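Local coordinates for protein MTH0777 (PDB 1KJN) that is of unknown function but adopts an alpha/beta fold, a parallel sheet flanked by helices, in the DUF1890 family, and is found here with a second copy of itself, at residues A[24-29]-A[52-57]; A[19-24]-A[85-90]; A[123-126]-A[132-135]; A[107-112]-A[143-148]. One frame throughout, in Å; residues are numbered along the deposited sequence.

Interaction 1 of 4, residues A[24-29]-A[52-57]; sequences LAIYTS and QVADPE
With CG1 of Ile26 set beside the backbone N (chi1 -64°) and the chain extended from there (chi2 178°), the terminal CD1 is carried out from helix 21-34 until it rests on Ala54. CD1 meets Ala54 CB at 3.5 Å, methyl against methyl. The same CD1 only grazes the next residue, passing Asp55 CB at 4.4 Å. Backbones stay well apart, the Ile26 and Asp55 CA atoms being 8.1 Å from each other, and the contact is small and buried. It joins helix 21-34 to the C-terminal end of helix 45-54, where Asp55 is the first residue to leave the helical conformation.

The carboxylate of Asp55 takes no part in the apolar touch. Its OD2 accepts from the backbone N of Tyr60, while OD1 accepts from Ile59 N and is also hydrogen-bonded to the hydroxyl of Tyr60 of the second subunit. That subunit also packs its own Ala54 on Ile26, which places the contact at the dimer interface.

The isoleucine tip and the alanine therefore meet as apolar groups, through van der Waals contact and the exclusion of water, whereas the polar bonds at this place are made by the Asp55 carboxylate, which links the chain just after the helix both to the backbone that follows and to the partner subunit.

Interaction 2 of 4, residues A[19-24]-A[85-90]; sequences PVQIPL and FVPNDA
Gln21 reaches across to Phe85 and Pro87 as an extended arm. CG leaves CB anti to the backbone N (chi1 -163°), and CG passes obliquely beside the Phe85 ring. Beyond it CD comes within 4.2 Å of Pro87 CG, and the side chain crosses that of the proline at about a right angle. At the tip OE1 lies 3.5 Å from Phe85 CB and 3.9 Å from Pro87 CG, while NE2 approaches the same Pro87 CG. The amide and the phenyl plane are turned 55° apart, the two side chains sliding past each other in opposite directions.

Both ends of the amide are engaged: OE1 accepts from Gly14 N and NE2 donates to Cys15 O, in the loop after strand 8-12. In this parallel sheet, with strand order 3-2-1-4-5-6 as in Rossmann-like folds, the glutamine sits where the loops leaving the neighbouring strands 8-12 and 81-86 come together at the start of helix 21-34. Replacing Gln21 by an alanine would probably leave Gly14 N and Cys15 O without these side-chain partners and open a gap beside Phe85 and Pro87.

One turn further along, Leu24 meets the far end of the Phe85 ring. Its CB is 3.9 Å from Phe85 CE2, and its carbonyl O lies 3.7 Å from Phe85 CZ, approaching the ring obliquely. Just past Pro87, Asn88 N-caps helix 89-102.

Interaction 3 of 4, residues A[123-126]-A[132-135]; sequences NEIM and EIIA
Ile133 points its extended side chain from strand 132-136 at helix 115-128, so that its CD1 meets two side chains of the helix, Ile125 and Met126. The side chain of Met126, a selenomethionine, lies at about a right angle to that of Ile133, and its CG is 3.6 Å from Ile133 CD1. Ile125 crosses Ile133 at a slant and offers its branch methyl: Ile125 CG2 is 3.9 Å from Ile133 CD1, with the CG1 methylene of Ile133 slightly farther from that methyl. In Ile125 this methyl stands anti to the backbone N, whereas CG1, beside that N (chi1 -65°), leads the rest of the chain away from Ile133. The residue thus divides its branches, and also packs on Ala108 and Ile110 of strand 105-111.

The contact belongs to the crossover strand 105-111, helix 115-128, strand 132-136. It closes that unit on the helix side of the sheet's edge strand, a few residues after the chain leaves helix 115-128 and turns back into strand 132-136. Ile133 packs on Ile110 as well, while backbone bonds of Glu132 and Ile134 bind the edge strand to strand 105-111.

All the groups that meet here are saturated carbon. Van der Waals fit and the exclusion of water probably hold them, and since Met126 lies exposed and Ile133 only partly covered, that exclusion is likely to be strongest at the buried Ile125.

Interaction 4 of 4, residues A[107-112]-A[143-148]; sequences LAIIFD and APLRVR
Ile109 and Phe111, alternate residues on the same face of strand 105-111 with Ile110 between them, receive Leu145 from helix 143-153, each against a different methyl. Ile109 comes first. Its branch methyl CG2 lies 4.1 Å from Leu145 CD2, the two side chains crossing at a slant. Ile110 sends its side chain to the other face of the sheet, where it packs on Leu121 of helix 115-128, so it faces the leucine with its backbone, the carbonyl O 4.3 Å from Leu145 CD2.

Phe111 follows. Here CB is the touching atom, 3.9 Å from Leu145 CD1, and the side chains cross at about a right angle. CG takes the crowded position between backbone N and carbonyl carbon (chi1 63°), which swings the ring away from the helix; Leu145 CD1 approaches the ring only obliquely, near Phe111 CG. The edge of the ring meets Ile109 O in its plane.

Leu145 thus forks over the strand with one methyl against each of the two alternate residues. Strand and helix run nearly antiparallel, at 161° with their axes 10.5 Å apart, as expected of a helix laid over a parallel sheet.

On this face helix 143-153 lies next to helix 21-34: Leu145 also packs on Leu24, and the phenyl ring of Phe111 is met by Gln21. Strand 105-111 is held between strands 81-86 and 132-136 by backbone bonds, and Arg148 NH1 bonds to Ala135 O on the edge strand.

Overall arrangement
From the N terminus the chain first passes segment 19-24, which opens interaction 2. Before that loop closes at strand 81-86, interaction 1 opens on the same helix 21-34, sharing Leu24, and closes at the end of helix 45-54, so the shorter loop lies within the longer. The C-terminal part repeats this nesting: interaction 4 opens on strand 105-111, interaction 3 joins helix 115-128 to strand 132-136 inside it, and helix 143-153 closes the outer loop. The two nested pairs follow in series without crossing. They meet through adjacent strands 81-86 and 105-111 and through Leu24 CD1, 3.5 Å from Leu145 CD1. Interactions 1 and 3 stay apart, their centres about 24 Å distant.

Interaction 1 of 4, residues A[24-29]-A[52-57]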
loop_
_atom_site.group_PDB
_atom_site.type_symbol
_atom_site.label_atom_id
_atom_site.label_comp_id
_atom_site.label_asym_id
_atom_site.label_seq_id
_atom_site.Cartn_x
_atom_site.Cartn_y
_atom_site.Cartn_z
ATOM N N LEU A 24 -2.219 -3.383 4.904
ATOM C CA LEU A 24 -2.691 -4.315 5.930
ATOM C C LEU A 24 -3.153 -5.658 5.350
ATOM O O LEU A 24 -3.056 -6.693 6.005
ATOM C CB LEU A 24 -3.815 -3.679 6.731
ATOM C CG LEU A 24 -3.360 -2.639 7.748
ATOM C CD1 LEU A 24 -4.588 -1.972 8.339
ATOM C CD2 LEU A 24 -2.471 -3.290 8.832
ATOM N N ALA A 25 -3.672 -5.636 4.131
ATOM C CA ALA A 25 -4.113 -6.865 3.472
ATOM C C ALA A 25 -2.873 -7.739 3.259
ATOM O O ALA A 25 -2.867 -8.931 3.577
ATOM C CB ALA A 25 -4.770 -6.535 2.126
ATOM N N ILE A 26 -1.801 -7.105 2.798
ATOM C CA ILE A 26 -0.560 -7.810 2.544
ATOM C C ILE A 26 0.047 -8.280 3.872
ATOM O O ILE A 26 0.604 -9.372 3.940
ATOM C CB ILE A 26 0.450 -6.890 1.789
ATOM C CG1 ILE A 26 -0.091 -6.520 0.401
ATOM C CG2 ILE A 26 1.813 -7.559 1.668
ATOM C CD1 ILE A 26 0.842 -5.585 -0.370
ATOM N N TYR A 27 -0.048 -7.441 4.909
ATOM C CA TYR A 27 0.479 -7.775 6.232
ATOM C C TYR A 27 -0.242 -9.005 6.807
ATOM O O TYR A 27 0.390 -9.917 7.322
ATOM C CB TYR A 27 0.314 -6.595 7.198
ATOM C CG TYR A 27 0.907 -6.863 8.570
ATOM C CD1 TYR A 27 0.105 -7.304 9.630
ATOM C CD2 TYR A 27 2.275 -6.706 8.802
ATOM C CE1 TYR A 27 0.664 -7.592 10.899
ATOM C CE2 TYR A 27 2.842 -6.978 10.060
ATOM C CZ TYR A 27 2.036 -7.421 11.100
ATOM O OH TYR A 27 2.589 -7.650 12.337
ATOM N N THR A 28 -1.565 -9.015 6.703
ATOM C CA THR A 28 -2.379 -10.118 7.204
ATOM C C THR A 28 -2.092 -11.391 6.407
ATOM O O THR A 28 -1.948 -12.455 6.997
ATOM C CB THR A 28 -3.867 -9.776 7.118
ATOM O OG1 THR A 28 -4.080 -8.501 7.731
ATOM C CG2 THR A 28 -4.734 -10.836 7.847
ATOM N N SER A 29 -1.943 -11.271 5.084
ATOM C CA SER A 29 -1.662 -12.440 4.246
ATOM C C SER A 29 -0.312 -13.065 4.608
ATOM O O SER A 29 -0.147 -14.288 4.598
ATOM C CB SER A 29 -1.693 -12.084 2.763
ATOM O OG SER A 29 -1.300 -13.198 1.967
ATOM N N GLN A 52 -0.521 -6.004 -6.393
ATOM C CA GLN A 52 0.536 -6.441 -7.303
ATOM C C GLN A 52 1.711 -5.477 -7.379
ATOM O O GLN A 52 2.854 -5.912 -7.495
ATOM C CB GLN A 52 -0.012 -6.667 -8.711
ATOM C CG GLN A 52 -0.876 -7.900 -8.854
ATOM C CD GLN A 52 -1.870 -7.801 -10.017
ATOM O OE1 GLN A 52 -2.830 -8.573 -10.096
ATOM N NE2 GLN A 52 -1.649 -6.835 -10.913
ATOM N N VAL A 53 1.448 -4.172 -7.353
ATOM C CA VAL A 53 2.563 -3.238 -7.401
ATOM C C VAL A 53 3.252 -3.126 -6.032
ATOM O O VAL A 53 4.456 -2.882 -5.978
ATOM C CB VAL A 53 2.169 -1.841 -7.983
ATOM C CG1 VAL A 53 1.508 -1.996 -9.360
ATOM C CG2 VAL A 53 1.286 -1.093 -7.035
ATOM N N ALA A 54 2.515 -3.363 -4.939
ATOM C CA ALA A 54 3.114 -3.301 -3.595
ATOM C C ALA A 54 3.941 -4.546 -3.239
ATOM O O ALA A 54 4.778 -4.504 -2.339
ATOM C CB ALA A 54 2.057 -3.050 -2.521
ATOM N N ASP A 55 3.722 -5.637 -3.968
ATOM C CA ASP A 55 4.420 -6.901 -3.753
ATOM C C ASP A 55 4.721 -7.414 -5.169
ATOM O O ASP A 55 4.235 -8.459 -5.587
ATOM C CB ASP A 55 3.493 -7.864 -2.977
ATOM C CG ASP A 55 4.150 -9.215 -2.644
ATOM O OD1 ASP A 55 5.389 -9.358 -2.754
ATOM O OD2 ASP A 55 3.410 -10.138 -2.238
ATOM N N PRO A 56 5.585 -6.696 -5.911
ATOM C CA PRO A 56 5.934 -7.084 -7.282
ATOM C C PRO A 56 6.472 -8.491 -7.482
ATOM O O PRO A 56 6.343 -9.041 -8.574
ATOM C CB PRO A 56 6.923 -5.997 -7.706
ATOM C CG PRO A 56 7.556 -5.603 -6.432
ATOM C CD PRO A 56 6.379 -5.536 -5.489
ATOM N N GLU A 57 7.054 -9.093 -6.446
ATOM C CA GLU A 57 7.561 -10.462 -6.595
ATOM C C GLU A 57 6.575 -11.549 -6.143
ATOM O O GLU A 57 6.886 -12.739 -6.222
ATOM C CB GLU A 57 8.917 -10.652 -5.895
ATOM C CG GLU A 57 10.113 -10.021 -6.617
ATOM C CD GLU A 57 10.200 -10.412 -8.090
ATOM O OE1 GLU A 57 10.051 -11.618 -8.422
ATOM O OE2 GLU A 57 10.414 -9.503 -8.923
#

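Interaction 2 of 4, residues A[19-24]-A[85-90]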
loop_
_atom_site.group_PDB
_atom_site.type_symbol
_atom_site.label_atom_id
_atom_site.label_comp_id
_atom_site.label_asym_id
_atom_site.label_seq_id
_atom_site.Cartn_x
_atom_site.Cartn_y
_atom_site.Cartn_z
ATOM N N PRO A 19 -5.607 4.531 2.660
ATOM C CA PRO A 19 -4.256 4.031 2.424
ATOM C C PRO A 19 -3.824 2.871 3.314
ATOM O O PRO A 19 -2.818 2.218 3.011
ATOM C CB PRO A 19 -3.381 5.270 2.606
ATOM C CG PRO A 19 -4.247 6.219 3.409
ATOM C CD PRO A 19 -5.618 5.987 2.878
ATOM N N VAL A 20 -4.581 2.570 4.375
ATOM C CA VAL A 20 -4.185 1.444 5.225
ATOM C C VAL A 20 -4.601 0.082 4.688
ATOM O O VAL A 20 -3.981 -0.926 5.052
ATOM C CB VAL A 20 -4.743 1.514 6.681
ATOM C CG1 VAL A 20 -4.250 2.761 7.404
ATOM C CG2 VAL A 20 -6.277 1.392 6.686
ATOM N N GLN A 21 -5.574 0.049 3.771
ATOM C CA GLN A 21 -6.084 -1.242 3.296
ATOM C C GLN A 21 -5.130 -2.190 2.604
ATOM O O GLN A 21 -4.874 -3.277 3.114
ATOM C CB GLN A 21 -7.360 -1.095 2.472
ATOM C CG GLN A 21 -8.095 -2.420 2.337
ATOM C CD GLN A 21 -9.395 -2.310 1.550
ATOM O OE1 GLN A 21 -10.248 -3.192 1.627
ATOM N NE2 GLN A 21 -9.546 -1.232 0.780
ATOM N N ILE A 22 -4.610 -1.807 1.445
ATOM C CA ILE A 22 -3.688 -2.686 0.727
ATOM C C ILE A 22 -2.521 -3.123 1.627
ATOM O O ILE A 22 -2.286 -4.316 1.783
ATOM C CB ILE A 22 -3.166 -2.031 -0.577
ATOM C CG1 ILE A 22 -4.362 -1.660 -1.446
ATOM C CG2 ILE A 22 -2.208 -2.965 -1.319
ATOM C CD1 ILE A 22 -5.356 -2.778 -1.631
ATOM N N PRO A 23 -1.842 -2.170 2.290
ATOM C CA PRO A 23 -0.721 -2.568 3.158
ATOM C C PRO A 23 -1.106 -3.610 4.217
ATOM O O PRO A 23 -0.413 -4.607 4.385
ATOM C CB PRO A 23 -0.303 -1.249 3.797
ATOM C CG PRO A 23 -0.497 -0.271 2.653
ATOM C CD PRO A 23 -1.899 -0.700 2.152
ATOM N N LEU A 24 -2.219 -3.383 4.904
ATOM C CA LEU A 24 -2.691 -4.315 5.930
ATOM C C LEU A 24 -3.153 -5.658 5.350
ATOM O O LEU A 24 -3.056 -6.693 6.005
ATOM C CB LEU A 24 -3.815 -3.679 6.731
ATOM C CG LEU A 24 -3.360 -2.639 7.748
ATOM C CD1 LEU A 24 -4.588 -1.972 8.339
ATOM C CD2 LEU A 24 -2.471 -3.290 8.832
ATOM N N PHE A 85 -11.918 -7.438 4.607
ATOM C CA PHE A 85 -11.713 -6.053 5.014
ATOM C C PHE A 85 -13.008 -5.352 4.691
ATOM O O PHE A 85 -13.553 -5.517 3.594
ATOM C CB PHE A 85 -10.537 -5.422 4.250
ATOM C CG PHE A 85 -9.211 -5.828 4.789
ATOM C CD1 PHE A 85 -8.651 -7.050 4.434
ATOM C CD2 PHE A 85 -8.529 -5.001 5.678
ATOM C CE1 PHE A 85 -7.429 -7.446 4.956
ATOM C CE2 PHE A 85 -7.309 -5.388 6.207
ATOM C CZ PHE A 85 -6.748 -6.614 5.849
ATOM N N VAL A 86 -13.509 -4.578 5.644
ATOM C CA VAL A 86 -14.800 -3.922 5.467
ATOM C C VAL A 86 -14.812 -2.419 5.745
ATOM O O VAL A 86 -14.961 -1.986 6.887
ATOM C CB VAL A 86 -15.855 -4.618 6.365
ATOM C CG1 VAL A 86 -17.252 -4.160 5.992
ATOM C CG2 VAL A 86 -15.743 -6.139 6.236
ATOM N N PRO A 87 -14.545 -1.612 4.714
ATOM C CA PRO A 87 -14.538 -0.145 4.833
ATOM C C PRO A 87 -15.945 0.414 4.605
ATOM O O PRO A 87 -16.185 1.608 4.808
ATOM C CB PRO A 87 -13.635 0.311 3.673
ATOM C CG PRO A 87 -12.964 -0.927 3.181
ATOM C CD PRO A 87 -13.903 -2.051 3.464
ATOM N N ASN A 88 -16.873 -0.426 4.151
ATOM C CA ASN A 88 -18.220 0.070 3.878
ATOM C C ASN A 88 -19.257 -1.019 3.603
ATOM O O ASN A 88 -18.922 -2.197 3.535
ATOM C CB ASN A 88 -18.169 1.026 2.676
ATOM C CG ASN A 88 -17.556 0.378 1.445
ATOM O OD1 ASN A 88 -17.625 -0.840 1.269
ATOM N ND2 ASN A 88 -16.957 1.192 0.585
ATOM N N ASP A 89 -20.485 -0.578 3.319
ATOM C CA ASP A 89 -21.620 -1.462 3.036
ATOM C C ASP A 89 -21.368 -2.452 1.917
ATOM O O ASP A 89 -21.671 -3.619 2.072
ATOM C CB ASP A 89 -22.894 -0.656 2.696
ATOM C CG ASP A 89 -23.487 0.077 3.901
ATOM O OD1 ASP A 89 -23.109 -0.208 5.062
ATOM O OD2 ASP A 89 -24.343 0.954 3.679
ATOM N N ALA A 90 -20.834 -1.986 0.789
ATOM C CA ALA A 90 -20.590 -2.884 -0.329
ATOM C C ALA A 90 -19.645 -3.989 0.095
ATOM O O ALA A 90 -19.879 -5.146 -0.224
ATOM C CB ALA A 90 -20.024 -2.136 -1.545
#

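Interaction 3 of 4, residues A[123-126]-A[132-135]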
loop_
_atom_site.group_PDB
_atom_site.type_symbol
_atom_site.label_atom_id
_atom_site.label_comp_id
_atom_site.label_asym_id
_atom_site.label_seq_id
_atom_site.Cartn_x
_atom_site.Cartn_y
_atom_site.Cartn_z
ATOM N N ASN A 123 -22.485 -3.692 13.710
ATOM C CA ASN A 123 -23.806 -4.278 13.975
ATOM C C ASN A 123 -24.254 -5.161 12.823
ATOM O O ASN A 123 -24.724 -6.280 13.032
ATOM C CB ASN A 123 -24.843 -3.189 14.227
ATOM C CG ASN A 123 -24.605 -2.462 15.520
ATOM O OD1 ASN A 123 -24.084 -3.036 16.474
ATOM N ND2 ASN A 123 -24.966 -1.185 15.559
ATOM N N GLU A 124 -24.035 -4.672 11.607
ATOM C CA GLU A 124 -24.402 -5.393 10.401
ATOM C C GLU A 124 -23.768 -6.785 10.327
ATOM O O GLU A 124 -24.460 -7.773 10.062
ATOM C CB GLU A 124 -24.028 -4.570 9.169
ATOM C CG GLU A 124 -24.222 -5.291 7.837
ATOM C CD GLU A 124 -25.676 -5.611 7.524
ATOM O OE1 GLU A 124 -26.437 -6.006 8.430
ATOM O OE2 GLU A 124 -26.056 -5.472 6.350
ATOM N N ILE A 125 -22.462 -6.863 10.568
ATOM C CA ILE A 125 -21.744 -8.132 10.542
ATOM C C ILE A 125 -22.229 -9.060 11.662
ATOM O O ILE A 125 -22.355 -10.264 11.450
ATOM C CB ILE A 125 -20.210 -7.921 10.665
ATOM C CG1 ILE A 125 -19.674 -7.156 9.442
ATOM C CG2 ILE A 125 -19.503 -9.258 10.836
ATOM C CD1 ILE A 125 -19.811 -7.909 8.096
HETATM N N MSE A 126 -22.507 -8.497 12.839
HETATM C CA MSE A 126 -22.993 -9.273 13.988
HETATM C C MSE A 126 -24.374 -9.891 13.753
HETATM O O MSE A 126 -24.630 -11.032 14.136
HETATM C CB MSE A 126 -23.075 -8.395 15.235
HETATM C CG MSE A 126 -21.753 -7.867 15.724
HETATM SE SE MSE A 126 -21.904 -7.071 17.477
HETATM C CE MSE A 126 -20.990 -8.454 18.461
ATOM N N GLU A 132 -15.587 -13.479 13.711
ATOM C CA GLU A 132 -14.792 -12.783 14.699
ATOM C C GLU A 132 -14.590 -11.390 14.079
ATOM O O GLU A 132 -14.387 -11.265 12.865
ATOM C CB GLU A 132 -13.454 -13.495 14.882
ATOM C CG GLU A 132 -12.924 -13.462 16.309
ATOM C CD GLU A 132 -13.596 -14.489 17.204
ATOM O OE1 GLU A 132 -13.506 -15.702 16.900
ATOM O OE2 GLU A 132 -14.205 -14.084 18.214
ATOM N N ILE A 133 -14.660 -10.354 14.905
ATOM C CA ILE A 133 -14.541 -8.979 14.440
ATOM C C ILE A 133 -13.383 -8.148 15.009
ATOM O O ILE A 133 -13.126 -8.144 16.222
ATOM C CB ILE A 133 -15.855 -8.215 14.740
ATOM C CG1 ILE A 133 -17.033 -8.900 14.040
ATOM C CG2 ILE A 133 -15.741 -6.751 14.310
ATOM C CD1 ILE A 133 -18.391 -8.355 14.436
ATOM N N ILE A 134 -12.677 -7.462 14.115
ATOM C CA ILE A 134 -11.597 -6.545 14.494
ATOM C C ILE A 134 -12.047 -5.210 13.935
ATOM O O ILE A 134 -12.292 -5.089 12.727
ATOM C CB ILE A 134 -10.240 -6.904 13.854
ATOM C CG1 ILE A 134 -9.626 -8.108 14.560
ATOM C CG2 ILE A 134 -9.264 -5.719 13.984
ATOM C CD1 ILE A 134 -8.356 -8.588 13.909
ATOM N N ALA A 135 -12.209 -4.220 14.800
ATOM C CA ALA A 135 -12.641 -2.910 14.342
ATOM C C ALA A 135 -11.782 -1.784 14.901
ATOM O O ALA A 135 -11.287 -1.863 16.031
ATOM C CB ALA A 135 -14.101 -2.693 14.690
#

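Interaction 4 of 4, residues A[107-112]-A[143-148]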
loop_
_atom_site.group_PDB
_atom_site.type_symbol
_atom_site.label_atom_id
_atom_site.label_comp_id
_atom_site.label_asym_id
_atom_site.label_seq_id
_atom_site.Cartn_x
_atom_site.Cartn_y
_atom_site.Cartn_z
ATOM N N LEU A 107 -13.304 -13.887 9.485
ATOM C CA LEU A 107 -12.837 -12.694 10.165
ATOM C C LEU A 107 -13.161 -11.427 9.408
ATOM O O LEU A 107 -12.853 -11.298 8.217
ATOM C CB LEU A 107 -11.322 -12.768 10.398
ATOM C CG LEU A 107 -10.674 -11.490 10.943
ATOM C CD1 LEU A 107 -11.211 -11.175 12.334
ATOM C CD2 LEU A 107 -9.155 -11.613 10.960
ATOM N N ALA A 108 -13.793 -10.490 10.107
ATOM C CA ALA A 108 -14.135 -9.206 9.523
ATOM C C ALA A 108 -13.216 -8.168 10.127
ATOM O O ALA A 108 -13.069 -8.118 11.347
ATOM C CB ALA A 108 -15.546 -8.859 9.822
ATOM N N ILE A 109 -12.584 -7.360 9.274
ATOM C CA ILE A 109 -11.687 -6.292 9.723
ATOM C C ILE A 109 -12.379 -5.002 9.256
ATOM O O ILE A 109 -12.391 -4.653 8.063
ATOM C CB ILE A 109 -10.277 -6.467 9.122
ATOM C CG1 ILE A 109 -9.620 -7.713 9.735
ATOM C CG2 ILE A 109 -9.406 -5.219 9.367
ATOM C CD1 ILE A 109 -8.308 -8.135 9.102
ATOM N N ILE A 110 -13.055 -4.376 10.208
ATOM C CA ILE A 110 -13.837 -3.175 9.981
ATOM C C ILE A 110 -13.102 -1.900 10.338
ATOM O O ILE A 110 -12.562 -1.778 11.433
ATOM C CB ILE A 110 -15.153 -3.266 10.771
ATOM C CG1 ILE A 110 -15.911 -4.525 10.322
ATOM C CG2 ILE A 110 -15.964 -1.973 10.623
ATOM C CD1 ILE A 110 -17.194 -4.812 11.082
ATOM N N PHE A 111 -13.114 -0.938 9.416
ATOM C CA PHE A 111 -12.426 0.315 9.655
ATOM C C PHE A 111 -13.010 1.517 8.942
ATOM O O PHE A 111 -13.495 1.430 7.816
ATOM C CB PHE A 111 -10.940 0.181 9.309
ATOM C CG PHE A 111 -10.673 -0.113 7.862
ATOM C CD1 PHE A 111 -10.885 -1.392 7.344
ATOM C CD2 PHE A 111 -10.236 0.894 7.008
ATOM C CE1 PHE A 111 -10.669 -1.667 5.991
ATOM C CE2 PHE A 111 -10.018 0.636 5.655
ATOM C CZ PHE A 111 -10.235 -0.649 5.143
ATOM N N ASP A 112 -12.944 2.648 9.636
ATOM C CA ASP A 112 -13.402 3.939 9.156
ATOM C C ASP A 112 -13.024 4.911 10.283
ATOM O O ASP A 112 -12.879 4.498 11.437
ATOM C CB ASP A 112 -14.919 3.924 8.936
ATOM C CG ASP A 112 -15.413 5.163 8.211
ATOM O OD1 ASP A 112 -15.576 5.106 6.980
ATOM O OD2 ASP A 112 -15.634 6.193 8.870
ATOM N N ALA A 143 -1.281 1.282 12.527
ATOM C CA ALA A 143 -0.986 0.795 13.879
ATOM C C ALA A 143 -2.096 0.159 14.703
ATOM O O ALA A 143 -1.966 -0.991 15.078
ATOM C CB ALA A 143 -0.235 1.847 14.691
ATOM N N PRO A 144 -3.235 0.844 14.908
ATOM C CA PRO A 144 -4.322 0.251 15.711
ATOM C C PRO A 144 -4.758 -1.108 15.182
ATOM O O PRO A 144 -4.874 -2.090 15.937
ATOM C CB PRO A 144 -5.475 1.245 15.553
ATOM C CG PRO A 144 -4.814 2.515 15.151
ATOM C CD PRO A 144 -3.667 2.106 14.293
ATOM N N LEU A 145 -5.022 -1.154 13.879
ATOM C CA LEU A 145 -5.445 -2.386 13.243
ATOM C C LEU A 145 -4.346 -3.416 13.279
ATOM O O LEU A 145 -4.608 -4.584 13.559
ATOM C CB LEU A 145 -5.862 -2.134 11.788
ATOM C CG LEU A 145 -7.179 -1.365 11.631
ATOM C CD1 LEU A 145 -7.313 -0.852 10.222
ATOM C CD2 LEU A 145 -8.351 -2.281 11.989
ATOM N N ARG A 146 -3.122 -2.988 12.977
ATOM C CA ARG A 146 -1.995 -3.910 12.938
ATOM C C ARG A 146 -1.796 -4.641 14.260
ATOM O O ARG A 146 -1.576 -5.848 14.267
ATOM C CB ARG A 146 -0.713 -3.177 12.517
ATOM C CG ARG A 146 0.533 -4.059 12.406
ATOM C CD ARG A 146 1.324 -4.099 13.734
ATOM N NE ARG A 146 2.511 -4.945 13.648
ATOM C CZ ARG A 146 3.628 -4.621 12.995
ATOM N NH1 ARG A 146 3.732 -3.454 12.370
ATOM N NH2 ARG A 146 4.628 -5.494 12.919
ATOM N N VAL A 147 -1.846 -3.904 15.370
ATOM C CA VAL A 147 -1.684 -4.501 16.696
ATOM C C VAL A 147 -2.832 -5.469 16.983
ATOM O O VAL A 147 -2.621 -6.577 17.479
ATOM C CB VAL A 147 -1.648 -3.426 17.804
ATOM C CG1 VAL A 147 -1.583 -4.091 19.157
ATOM C CG2 VAL A 147 -0.445 -2.531 17.616
ATOM N N ARG A 148 -4.052 -5.043 16.689
ATOM C CA ARG A 148 -5.193 -5.927 16.907
ATOM C C ARG A 148 -5.137 -7.179 16.017
ATOM O O ARG A 148 -5.592 -8.233 16.431
ATOM C CB ARG A 148 -6.501 -5.159 16.740
ATOM C CG ARG A 148 -6.713 -4.204 17.889
ATOM C CD ARG A 148 -7.700 -3.091 17.588
ATOM N NE ARG A 148 -7.212 -1.870 18.227
ATOM C CZ ARG A 148 -7.837 -0.698 18.234
ATOM N NH1 ARG A 148 -9.005 -0.559 17.627
ATOM N NH2 ARG A 148 -7.295 0.330 18.883
#